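Ebony (Drosophila melanogaster, PDB 6DYR) probably joins beta-alanine to biogenic amines such as histamine and dopamine, its C-terminal amine-selecting domain here holding the conjugate of beta-alanine and histamine. Local coordinates at residues A[119-124]-A[158-163]; A[59-64]-A[76-81]; A[123-128]-A[138-143]; A[97-102]-A[186-191]. One frame throughout, in Å; residues are numbered along the deposited sequence.

Interaction 1: A[119-124]-A[158-163]. With HJD (N-[2-(1H-imidazol-5-yl)ethyl]-beta-alaninamide), chain B.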
# COMPACT_ATOMS: atom_id res chain seq x y z
N ILE A 119 3.34 13.45 6.98
CA ILE A 119 3.53 12.01 6.82
C ILE A 119 2.83 11.59 5.54
O ILE A 119 1.59 11.52 5.49
CB ILE A 119 2.99 11.24 8.04
CG1 ILE A 119 3.45 11.90 9.33
CG2 ILE A 119 3.48 9.82 8.01
CD1 ILE A 119 2.91 11.22 10.56
N LEU A 120 3.61 11.30 4.51
CA LEU A 120 3.06 10.74 3.28
C LEU A 120 2.88 9.24 3.48
O LEU A 120 3.86 8.49 3.59
CB LEU A 120 3.98 11.03 2.09
CG LEU A 120 3.42 10.56 0.75
CD1 LEU A 120 2.15 11.32 0.41
CD2 LEU A 120 4.45 10.69 -0.36
N HIS A 121 1.63 8.79 3.54
CA HIS A 121 1.32 7.38 3.77
C HIS A 121 1.20 6.71 2.41
O HIS A 121 0.21 6.87 1.70
CB HIS A 121 0.04 7.22 4.58
CG HIS A 121 -0.19 5.83 5.09
ND1 HIS A 121 -1.44 5.35 5.42
CD2 HIS A 121 0.68 4.82 5.33
CE1 HIS A 121 -1.33 4.11 5.84
NE2 HIS A 121 -0.06 3.76 5.80
N SER A 122 2.24 5.95 2.04
CA SER A 122 2.17 5.08 0.87
C SER A 122 1.47 3.80 1.31
O SER A 122 2.10 2.79 1.63
CB SER A 122 3.56 4.81 0.31
OG SER A 122 3.52 3.81 -0.69
N PHE A 123 0.14 3.85 1.34
CA PHE A 123 -0.62 2.76 1.94
C PHE A 123 -0.90 1.61 0.98
O PHE A 123 -1.17 0.50 1.44
CB PHE A 123 -1.95 3.29 2.51
CG PHE A 123 -2.98 3.61 1.47
CD1 PHE A 123 -2.98 4.84 0.84
CD2 PHE A 123 -3.96 2.69 1.13
CE1 PHE A 123 -3.93 5.15 -0.13
CE2 PHE A 123 -4.91 2.99 0.16
CZ PHE A 123 -4.89 4.22 -0.46
N MET A 124 -0.83 1.84 -0.33
CA MET A 124 -1.10 0.76 -1.27
C MET A 124 -0.24 0.94 -2.51
O MET A 124 -0.09 2.05 -3.02
CB MET A 124 -2.58 0.70 -1.64
CG MET A 124 -3.11 -0.71 -1.86
SD MET A 124 -4.89 -0.87 -1.63
CE MET A 124 -5.04 -0.62 0.14
N GLY A 158 8.43 12.87 5.30
CA GLY A 158 8.92 11.53 5.06
C GLY A 158 7.82 10.65 4.52
O GLY A 158 6.64 11.02 4.49
N ILE A 159 8.23 9.45 4.09
CA ILE A 159 7.33 8.45 3.53
C ILE A 159 7.11 7.38 4.58
O ILE A 159 8.07 6.91 5.21
CB ILE A 159 7.89 7.86 2.23
CG1 ILE A 159 8.02 8.95 1.16
CG2 ILE A 159 7.01 6.72 1.73
CD1 ILE A 159 8.62 8.47 -0.13
N PHE A 160 5.85 6.98 4.76
CA PHE A 160 5.44 6.06 5.82
C PHE A 160 4.63 4.94 5.19
O PHE A 160 3.71 5.21 4.41
CB PHE A 160 4.61 6.81 6.86
CG PHE A 160 4.21 6.00 8.05
CD1 PHE A 160 5.17 5.44 8.89
CD2 PHE A 160 2.87 5.83 8.37
CE1 PHE A 160 4.79 4.71 10.00
CE2 PHE A 160 2.49 5.11 9.48
CZ PHE A 160 3.45 4.54 10.30
N THR A 161 4.97 3.70 5.51
CA THR A 161 4.27 2.58 4.91
C THR A 161 4.49 1.33 5.74
O THR A 161 5.49 1.20 6.45
CB THR A 161 4.73 2.33 3.46
OG1 THR A 161 3.99 1.24 2.92
CG2 THR A 161 6.21 2.01 3.42
N THR A 162 3.54 0.41 5.64
CA THR A 162 3.66 -0.93 6.21
C THR A 162 3.80 -1.92 5.06
O THR A 162 2.90 -2.02 4.22
CB THR A 162 2.46 -1.28 7.08
OG1 THR A 162 2.41 -0.37 8.18
CG2 THR A 162 2.57 -2.69 7.61
N ASN A 163 4.93 -2.61 5.01
CA ASN A 163 5.23 -3.54 3.93
C ASN A 163 4.93 -4.96 4.39
O ASN A 163 5.48 -5.42 5.40
CB ASN A 163 6.68 -3.38 3.48
CG ASN A 163 6.90 -2.12 2.69
OD1 ASN A 163 6.15 -1.82 1.76
ND2 ASN A 163 7.90 -1.34 3.07
N1 HJD B . -2.85 -3.32 2.71
C2 HJD B . -1.67 -4.03 2.67
N3 HJD B . 1.27 -2.02 1.44
C4 HJD B . -0.33 -3.37 2.75
N4 HJD B . 5.08 0.45 0.20
C5 HJD B . 0.17 -2.97 1.38
C6 HJD B . 1.75 -1.41 0.35
C1 HJD B . -2.03 -5.33 2.51
C3 HJD B . -3.85 -4.19 2.60
C7 HJD B . 2.75 -0.30 0.56
C8 HJD B . 4.09 -0.58 -0.09
N2 HJD B . -3.41 -5.42 2.48
O1 HJD B . 1.37 -1.72 -0.78
O HOH W 1 1.14 0.46 3.87

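Interaction 2: A[59-64]-A[76-81]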
# COMPACT_ATOMS: atom_id res chain seq x y z
N ASP A 59 -4.60 14.36 -4.77
CA ASP A 59 -3.52 14.56 -5.73
C ASP A 59 -2.17 14.13 -5.15
O ASP A 59 -1.16 14.82 -5.27
CB ASP A 59 -3.48 16.02 -6.21
CG ASP A 59 -2.66 16.19 -7.48
OD1 ASP A 59 -2.90 15.44 -8.45
OD2 ASP A 59 -1.78 17.07 -7.51
N LEU A 60 -2.17 12.97 -4.50
CA LEU A 60 -0.95 12.36 -4.00
C LEU A 60 -0.64 11.02 -4.64
O LEU A 60 0.47 10.50 -4.43
CB LEU A 60 -1.02 12.19 -2.47
CG LEU A 60 -1.10 13.47 -1.64
CD1 LEU A 60 -1.28 13.17 -0.16
CD2 LEU A 60 0.13 14.33 -1.88
N SER A 61 -1.56 10.45 -5.40
CA SER A 61 -1.39 9.15 -6.02
C SER A 61 -1.09 9.30 -7.50
O SER A 61 -1.39 10.32 -8.12
CB SER A 61 -2.64 8.29 -5.82
OG SER A 61 -2.94 8.13 -4.44
N PHE A 62 -0.51 8.25 -8.07
CA PHE A 62 -0.17 8.25 -9.48
C PHE A 62 -0.32 6.83 -10.02
O PHE A 62 -0.32 5.85 -9.27
CB PHE A 62 1.25 8.78 -9.73
CG PHE A 62 2.32 8.01 -9.00
CD1 PHE A 62 2.92 6.91 -9.59
CD2 PHE A 62 2.74 8.39 -7.74
CE1 PHE A 62 3.91 6.20 -8.94
CE2 PHE A 62 3.73 7.68 -7.07
CZ PHE A 62 4.32 6.59 -7.67
N VAL A 63 -0.45 6.74 -11.34
CA VAL A 63 -0.38 5.48 -12.05
C VAL A 63 0.91 5.47 -12.86
O VAL A 63 1.50 6.52 -13.14
CB VAL A 63 -1.61 5.23 -12.95
CG1 VAL A 63 -2.85 5.04 -12.10
CG2 VAL A 63 -1.79 6.37 -13.92
N VAL A 64 1.34 4.28 -13.24
CA VAL A 64 2.55 4.11 -14.05
C VAL A 64 2.14 3.51 -15.38
O VAL A 64 1.58 2.41 -15.43
CB VAL A 64 3.59 3.22 -13.34
CG1 VAL A 64 4.75 2.94 -14.28
CG2 VAL A 64 4.08 3.91 -12.08
N ALA A 76 0.49 3.64 -7.26
CA ALA A 76 0.89 3.92 -5.88
C ALA A 76 -0.17 4.84 -5.29
O ALA A 76 -0.22 6.03 -5.61
CB ALA A 76 2.27 4.55 -5.82
N LEU A 77 -1.03 4.28 -4.44
CA LEU A 77 -2.08 5.05 -3.79
C LEU A 77 -1.52 5.64 -2.50
O LEU A 77 -1.08 4.90 -1.62
CB LEU A 77 -3.29 4.16 -3.52
CG LEU A 77 -3.73 3.29 -4.70
CD1 LEU A 77 -4.99 2.52 -4.36
CD2 LEU A 77 -3.91 4.12 -5.96
N ASN A 78 -1.54 6.96 -2.41
CA ASN A 78 -0.96 7.67 -1.28
C ASN A 78 -1.99 8.59 -0.64
O ASN A 78 -2.84 9.16 -1.33
CB ASN A 78 0.26 8.50 -1.69
CG ASN A 78 1.28 7.69 -2.46
OD1 ASN A 78 1.89 6.76 -1.92
ND2 ASN A 78 1.49 8.04 -3.72
N PHE A 79 -1.89 8.72 0.68
CA PHE A 79 -2.64 9.71 1.43
C PHE A 79 -1.71 10.38 2.43
O PHE A 79 -0.67 9.83 2.80
CB PHE A 79 -3.82 9.09 2.19
CG PHE A 79 -5.07 8.93 1.37
CD1 PHE A 79 -5.70 10.04 0.82
CD2 PHE A 79 -5.63 7.68 1.19
CE1 PHE A 79 -6.85 9.89 0.07
CE2 PHE A 79 -6.79 7.53 0.45
CZ PHE A 79 -7.40 8.63 -0.10
N ASP A 80 -2.09 11.58 2.84
CA ASP A 80 -1.54 12.14 4.07
C ASP A 80 -1.97 11.25 5.23
O ASP A 80 -3.16 10.98 5.40
CB ASP A 80 -2.05 13.57 4.27
CG ASP A 80 -1.38 14.29 5.44
OD1 ASP A 80 -0.84 13.62 6.35
OD2 ASP A 80 -1.42 15.54 5.46
N ALA A 81 -0.99 10.76 6.00
CA ALA A 81 -1.30 9.81 7.05
C ALA A 81 -2.25 10.39 8.09
O ALA A 81 -3.04 9.66 8.70
CB ALA A 81 -0.02 9.32 7.72
O HOH W 2 -4.04 10.29 -3.24

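Interaction 3: A[123-128]-A[138-143]. With HJD (N-[2-(1H-imidazol-5-yl)ethyl]-beta-alaninamide), chain B.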
# COMPACT_ATOMS: atom_id res chain seq x y z
N PHE A 123 0.14 3.85 1.34
CA PHE A 123 -0.62 2.76 1.94
C PHE A 123 -0.90 1.61 0.98
O PHE A 123 -1.17 0.50 1.44
CB PHE A 123 -1.95 3.29 2.51
CG PHE A 123 -2.98 3.61 1.47
CD1 PHE A 123 -2.98 4.84 0.84
CD2 PHE A 123 -3.96 2.69 1.13
CE1 PHE A 123 -3.93 5.15 -0.13
CE2 PHE A 123 -4.91 2.99 0.16
CZ PHE A 123 -4.89 4.22 -0.46
N MET A 124 -0.83 1.84 -0.33
CA MET A 124 -1.10 0.76 -1.27
C MET A 124 -0.24 0.94 -2.51
O MET A 124 -0.09 2.05 -3.02
CB MET A 124 -2.58 0.70 -1.64
CG MET A 124 -3.11 -0.71 -1.86
SD MET A 124 -4.89 -0.87 -1.63
CE MET A 124 -5.04 -0.62 0.14
N MET A 125 0.31 -0.17 -2.99
CA MET A 125 1.15 -0.19 -4.18
C MET A 125 0.91 -1.50 -4.91
O MET A 125 1.00 -2.57 -4.30
CB MET A 125 2.63 -0.02 -3.82
CG MET A 125 3.56 0.17 -5.00
SD MET A 125 5.21 0.69 -4.50
CE MET A 125 4.90 2.34 -3.87
N GLY A 126 0.59 -1.43 -6.20
CA GLY A 126 0.28 -2.62 -6.96
C GLY A 126 0.84 -2.53 -8.36
O GLY A 126 1.13 -1.45 -8.89
N THR A 127 1.01 -3.71 -8.97
CA THR A 127 1.44 -3.85 -10.35
C THR A 127 0.49 -4.78 -11.08
O THR A 127 -0.24 -5.56 -10.46
CB THR A 127 2.87 -4.37 -10.45
OG1 THR A 127 2.99 -5.58 -9.69
CG2 THR A 127 3.86 -3.35 -9.93
N ALA A 128 0.52 -4.71 -12.41
CA ALA A 128 -0.33 -5.55 -13.24
C ALA A 128 0.15 -7.00 -13.21
O ALA A 128 1.34 -7.28 -13.06
CB ALA A 128 -0.36 -5.03 -14.67
N ALA A 138 11.37 -3.66 -12.20
CA ALA A 138 11.60 -2.32 -12.74
C ALA A 138 10.47 -1.37 -12.36
O ALA A 138 10.72 -0.20 -12.05
CB ALA A 138 11.76 -2.38 -14.26
N CYS A 139 9.23 -1.86 -12.37
CA CYS A 139 8.11 -0.99 -12.02
C CYS A 139 8.11 -0.67 -10.53
O CYS A 139 7.68 0.42 -10.14
CB CYS A 139 6.78 -1.65 -12.42
SG CYS A 139 5.35 -0.55 -12.23
N MET A 140 8.59 -1.59 -9.70
CA MET A 140 8.67 -1.32 -8.26
C MET A 140 9.72 -0.25 -7.97
O MET A 140 9.49 0.62 -7.12
CB MET A 140 8.98 -2.61 -7.51
CG MET A 140 7.84 -3.62 -7.50
SD MET A 140 6.33 -2.95 -6.80
CE MET A 140 6.82 -2.74 -5.09
N HIS A 141 10.86 -0.31 -8.65
CA HIS A 141 11.87 0.74 -8.49
C HIS A 141 11.35 2.08 -8.99
O HIS A 141 11.60 3.12 -8.37
CB HIS A 141 13.15 0.36 -9.22
CG HIS A 141 13.98 -0.67 -8.51
ND1 HIS A 141 14.65 -0.40 -7.33
CD2 HIS A 141 14.26 -1.96 -8.81
CE1 HIS A 141 15.30 -1.48 -6.94
NE2 HIS A 141 15.08 -2.44 -7.82
N PHE A 142 10.62 2.07 -10.10
CA PHE A 142 10.10 3.31 -10.66
C PHE A 142 9.09 3.96 -9.72
O PHE A 142 9.11 5.19 -9.54
CB PHE A 142 9.47 3.03 -12.03
CG PHE A 142 9.11 4.26 -12.80
CD1 PHE A 142 10.04 4.87 -13.63
CD2 PHE A 142 7.83 4.80 -12.72
CE1 PHE A 142 9.71 6.00 -14.36
CE2 PHE A 142 7.50 5.94 -13.44
CZ PHE A 142 8.44 6.54 -14.26
N MET A 143 8.23 3.16 -9.09
CA MET A 143 7.24 3.72 -8.18
C MET A 143 7.87 4.20 -6.88
O MET A 143 7.43 5.20 -6.30
CB MET A 143 6.15 2.68 -7.89
CG MET A 143 5.20 2.46 -9.04
SD MET A 143 3.80 1.41 -8.62
CE MET A 143 4.62 -0.17 -8.41
N1 HJD B . -2.85 -3.32 2.71
C2 HJD B . -1.67 -4.03 2.67
N3 HJD B . 1.27 -2.02 1.44
C4 HJD B . -0.33 -3.37 2.75
N4 HJD B . 5.08 0.45 0.20
C5 HJD B . 0.17 -2.97 1.38
C6 HJD B . 1.75 -1.41 0.35
C1 HJD B . -2.03 -5.33 2.51
C3 HJD B . -3.85 -4.19 2.60
C7 HJD B . 2.75 -0.30 0.56
C8 HJD B . 4.09 -0.58 -0.09
N2 HJD B . -3.41 -5.42 2.48
O1 HJD B . 1.37 -1.72 -0.78

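Interaction 4: A[97-102]-A[186-191]. With HJD (N-[2-(1H-imidazol-5-yl)ethyl]-beta-alaninamide), chain B.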
# COMPACT_ATOMS: atom_id res chain seq x y z
N PHE A 97 -7.02 -3.97 7.77
CA PHE A 97 -6.73 -2.56 8.02
C PHE A 97 -6.69 -2.25 9.51
O PHE A 97 -5.99 -1.33 9.93
CB PHE A 97 -7.75 -1.68 7.29
CG PHE A 97 -7.53 -1.65 5.80
CD1 PHE A 97 -6.63 -0.76 5.25
CD2 PHE A 97 -8.20 -2.52 4.97
CE1 PHE A 97 -6.41 -0.73 3.88
CE2 PHE A 97 -7.99 -2.50 3.60
CZ PHE A 97 -7.09 -1.60 3.06
N GLU A 98 -7.43 -3.01 10.32
CA GLU A 98 -7.26 -2.88 11.77
C GLU A 98 -5.89 -3.38 12.20
O GLU A 98 -5.29 -2.82 13.12
CB GLU A 98 -8.37 -3.62 12.51
CG GLU A 98 -9.63 -2.79 12.70
CD GLU A 98 -10.75 -3.57 13.35
OE1 GLU A 98 -10.54 -4.75 13.70
OE2 GLU A 98 -11.85 -2.99 13.51
N PHE A 99 -5.38 -4.43 11.55
CA PHE A 99 -4.04 -4.91 11.86
C PHE A 99 -2.98 -3.90 11.43
O PHE A 99 -2.02 -3.65 12.16
CB PHE A 99 -3.78 -6.26 11.21
CG PHE A 99 -2.34 -6.70 11.28
CD1 PHE A 99 -1.73 -6.89 12.51
CD2 PHE A 99 -1.61 -6.92 10.13
CE1 PHE A 99 -0.41 -7.29 12.59
CE2 PHE A 99 -0.29 -7.32 10.20
CZ PHE A 99 0.31 -7.51 11.43
N LEU A 100 -3.14 -3.33 10.23
CA LEU A 100 -2.19 -2.32 9.77
C LEU A 100 -2.20 -1.10 10.69
O LEU A 100 -1.14 -0.56 11.02
CB LEU A 100 -2.51 -1.91 8.33
CG LEU A 100 -2.40 -3.02 7.29
CD1 LEU A 100 -2.80 -2.50 5.93
CD2 LEU A 100 -0.99 -3.60 7.25
N GLU A 101 -3.39 -0.67 11.12
CA GLU A 101 -3.47 0.41 12.10
C GLU A 101 -2.85 -0.01 13.43
O GLU A 101 -2.21 0.80 14.11
CB GLU A 101 -4.92 0.84 12.30
CG GLU A 101 -5.13 1.90 13.38
CD GLU A 101 -4.43 3.22 13.08
OE1 GLU A 101 -3.93 3.41 11.95
OE2 GLU A 101 -4.37 4.08 13.99
N PHE A 102 -3.02 -1.28 13.81
CA PHE A 102 -2.34 -1.81 14.98
C PHE A 102 -0.83 -1.64 14.85
O PHE A 102 -0.14 -1.35 15.84
CB PHE A 102 -2.73 -3.28 15.18
CG PHE A 102 -1.83 -4.05 16.12
CD1 PHE A 102 -0.70 -4.70 15.65
CD2 PHE A 102 -2.15 -4.15 17.47
CE1 PHE A 102 0.12 -5.41 16.52
CE2 PHE A 102 -1.34 -4.87 18.33
CZ PHE A 102 -0.20 -5.50 17.86
N ASN A 186 1.45 -13.64 12.80
CA ASN A 186 0.67 -14.68 13.45
C ASN A 186 0.47 -14.42 14.94
O ASN A 186 -0.23 -15.20 15.59
CB ASN A 186 1.30 -16.07 13.23
CG ASN A 186 2.70 -16.20 13.82
OD1 ASN A 186 3.05 -15.55 14.82
ND2 ASN A 186 3.51 -17.06 13.21
N GLU A 187 1.04 -13.35 15.48
CA GLU A 187 0.88 -13.00 16.88
C GLU A 187 -0.19 -11.94 17.11
O GLU A 187 -0.50 -11.64 18.27
CB GLU A 187 2.21 -12.51 17.46
CG GLU A 187 3.29 -13.58 17.49
CD GLU A 187 4.64 -13.03 17.91
OE1 GLU A 187 4.77 -11.79 18.02
OE2 GLU A 187 5.58 -13.83 18.11
N TYR A 188 -0.75 -11.36 16.05
CA TYR A 188 -1.76 -10.33 16.20
C TYR A 188 -3.09 -10.95 16.59
O TYR A 188 -3.56 -11.90 15.95
CB TYR A 188 -1.92 -9.55 14.90
CG TYR A 188 -3.12 -8.63 14.89
CD1 TYR A 188 -3.15 -7.49 15.69
CD2 TYR A 188 -4.22 -8.89 14.09
CE1 TYR A 188 -4.25 -6.65 15.69
CE2 TYR A 188 -5.32 -8.05 14.07
CZ TYR A 188 -5.33 -6.93 14.88
OH TYR A 188 -6.42 -6.08 14.88
N VAL A 189 -3.71 -10.40 17.64
CA VAL A 189 -4.97 -10.91 18.16
C VAL A 189 -6.09 -9.99 17.71
O VAL A 189 -6.02 -8.77 17.90
CB VAL A 189 -4.95 -11.03 19.69
CG1 VAL A 189 -6.24 -11.65 20.19
CG2 VAL A 189 -3.75 -11.85 20.14
N HIS A 190 -7.13 -10.57 17.11
CA HIS A 190 -8.34 -9.85 16.74
C HIS A 190 -9.13 -9.50 18.00
O HIS A 190 -8.84 -9.96 19.11
CB HIS A 190 -9.18 -10.70 15.78
CG HIS A 190 -10.30 -9.96 15.12
ND1 HIS A 190 -10.32 -8.59 14.98
CD2 HIS A 190 -11.44 -10.40 14.54
CE1 HIS A 190 -11.42 -8.22 14.36
NE2 HIS A 190 -12.12 -9.30 14.08
N SER A 191 -10.16 -8.66 17.83
CA SER A 191 -10.98 -8.25 18.97
C SER A 191 -11.66 -9.44 19.63
O SER A 191 -11.95 -9.39 20.83
CB SER A 191 -12.01 -7.22 18.52
OG SER A 191 -12.77 -7.68 17.42
N1 HJD B . -2.85 -3.32 2.71
C2 HJD B . -1.67 -4.03 2.67
N3 HJD B . 1.27 -2.02 1.44
C4 HJD B . -0.33 -3.37 2.75
N4 HJD B . 5.08 0.45 0.20
C5 HJD B . 0.17 -2.97 1.38
C6 HJD B . 1.75 -1.41 0.35
C1 HJD B . -2.03 -5.33 2.51
C3 HJD B . -3.85 -4.19 2.60
C7 HJD B . 2.75 -0.30 0.56
C8 HJD B . 4.09 -0.58 -0.09
N2 HJD B . -3.41 -5.42 2.48
O1 HJD B . 1.37 -1.72 -0.78

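Interaction 1: A[119-124]-A[158-163]
Thr161 reaches across to Ser122 with its hydroxyl: Thr161 OG1 donates to Ser122 O at 2.8 Å, a little tilted from the carbonyl plane. With OG1 anti to the backbone N (chi1 -179°), the hydroxyl points into the gap between the strands, where it also accepts a hydrogen bond from N4 of the ligand, beta-alanyl-histamine, at 3.0 Å. A valine here would probably leave Ser122 O and the ligand's amino group each without this partner. Behind this point the strands pair as a regular parallel ladder, with Leu120 N bonding Gly158 O, Phe160 N bonding Leu120 O and Ser122 N bonding Phe160 O. They are the two strands of a beta-alpha-beta crossover, and the ligand lies where they part, its N3 donating to Thr162 O at 3.2 Å. This is consistent with a GNAT-like fold, whose central parallel strands splay apart to form a binding cleft. On the face of the sheet that carries Ile119, His121 and Phe160, the His121 ring presents its edge to Phe160 O, CD2 being 3.2 Å from that oxygen, and stands at 38° to the Phe160 ring; Glu104 holds NE2 of His121. Ile119 runs alongside Phe160, its CG2 branch methyl 3.4 Å from Phe160 CB, against the base of that side chain.

Interaction 2: A[59-64]-A[76-81]
A beta hairpin formed by strands 62-66 and 71-80 brings these segments together, at the end where the chain arrives from helix 42-57. Phe62 and Ala76 form an antiparallel hydrogen-bonded pair: Ala76 N gives a straight bond to Phe62 O at 3.1 Å, while the return bond from Phe62 N to Ala76 O is weak. Phe62 takes the chi1 of 58° that sets its ring between the backbone N and the carbonyl carbon, bringing it across to Ala76 on the partner strand. Ala76 CB therefore sits over the ring face, 3.9 Å from the centroid of the Phe62 ring in a CH-pi contact, and a methyl is small enough to fit there. Beyond this pair, side-chain-to-backbone bonds take over from the backbone ladder. Ser61 OG accepts a hydrogen bond from Asn78 N at 2.7 Å, doing the work of a main-chain carbonyl, and Asn78 ND2 donates to Leu60 O at 2.8 Å, with that oxygen close to the amide plane of Asn78. A leucine in place of Asn78 would probably leave the buried Leu60 O without this donor and set the loop before the strand looser. Water 2 lies between Ser61 OG and Asn78 O and appears to bridge them. Further along, Leu60 lays its CD1 methyl 3.5 Å from Asp80 N, while the carboxylate of Asp80 is bonded to the backbone amides of Asn117 and Arg82.

Interaction 3: A[123-128]-A[138-143]
Three methionines, Met125 from the strand and Met140 and Met143 from the helix, carry most of this contact, which is made by van der Waals contacts, without hydrogen bonds between the two segments. Met125 and Met143 lie alongside one another, running in opposite senses, and Met143 CE comes to rest 3.6 Å from Met125 CG. Met140, bent at both chi2 and chi3, brings its own methyl in at a slant, with CE 3.8 Å from Met125 SD. Unbranched, flexible and polarisable, methionine can fill the usual helix-on-sheet spacing: the short axes pass 9.4 Å apart and run roughly antiparallel, at 147°. The arrangement is the first half of a beta-alpha-beta crossover, in which helix 133-153 runs back across the sheet after strand 119-127. Further along the strand, the Thr127 chi1 of 53° sets OG1 between the backbone N and the carbonyl carbon and CG2 beside the N, where the methyl meets the helix. Thr127 CG2 touches Met143 CE at 3.6 Å and Cys139 SG at 3.9 Å, with Met140 SD also close, while the hydroxyl of Thr127 is hydrogen-bonded to Asn136 OD1. Threonine thus offers an apolar branch to the middle of the helix and a polar one to its first turn. The Met143 CE methyl also lies 3.7 Å from Gly126 O. At the start of the segment Phe123 and Met124 both face Leu77 in a classic beta bulge, after which Met125 N makes a weak bond of 2.9 Å to O1 of the bound beta-alanyl-histamine. One residue therefore turns its amide to the ligand and its side chain to the helix.

Interaction 4: A[97-102]-A[186-191]
This is an aromatic cluster, partly buried, between helix 93-111 and the long loop that follows strand 178-184. Tyr188 is its centre, wedged between Phe99 and Phe102 of the helix; with CG anti to the backbone N (chi1 170°), the ring is carried across to the helix. The Phe99 and Tyr188 rings meet obliquely, their planes at 51°; Phe99 CD1 lies 3.3 Å from Tyr188 CG, over the tyrosine face. Phe99 CB adds a CH-pi contact with that ring, 4.0 Å from the centroid of Tyr188. Toward Phe102 the relation changes to edge-to-face: the CD1-CE1 edge of Tyr188 stands over the face of the Phe102 ring, CE1 coming 3.6 Å from Phe102 CG, and the centroids are 4.9 Å apart. Tyrosine suits this place because its flat ring can offer a face to one phenylalanine and an edge to the other. Its OH end rests against the helix backbone, Tyr188 OH lying 3.8 Å from Glu98 C. At the margin, Glu98 OE1 approaches the edge of the His190 ring, 3.6 Å from CE1; ND1 is farther off, so any attraction here is probably a loose electrostatic one. The cluster continues into the fold through Phe183 of strand 178-184, which meets Phe102 edge-to-face and also touches Phe99 and Tyr188, and through Phe197, whose ring meets Phe99. Elsewhere on the same helix Leu100 bears on the ligand's imidazole ring, and Phe97 packs against Tyr44 and Ile47 of helix 42-57.

In the fold
Interactions 1, 2 and 3 share one sheet, in which strand 119-127 lies between 71-80 and 158-163. Interactions 1 and 2 have centres 10 Å apart and are stitched together by His121 N with Phe79 O, a probable hydrogen bond of 2.6 Å. Interactions 1 and 3 share Phe123 and Met124, and between them they bond the ligand's amino group and its amide, the Met125 N to O1 bond being weak. Interaction 4 lies about 25 Å from interaction 3, centre to centre, on the other side of the chain's middle, yet its helix comes back to the pocket: Leu100 CD2 packs 3.7 Å from Thr162 CG2, and Phe97 meets Met124. Interaction 2 stays in the second shell, the side chain of Asn78 about 7 Å from the ligand.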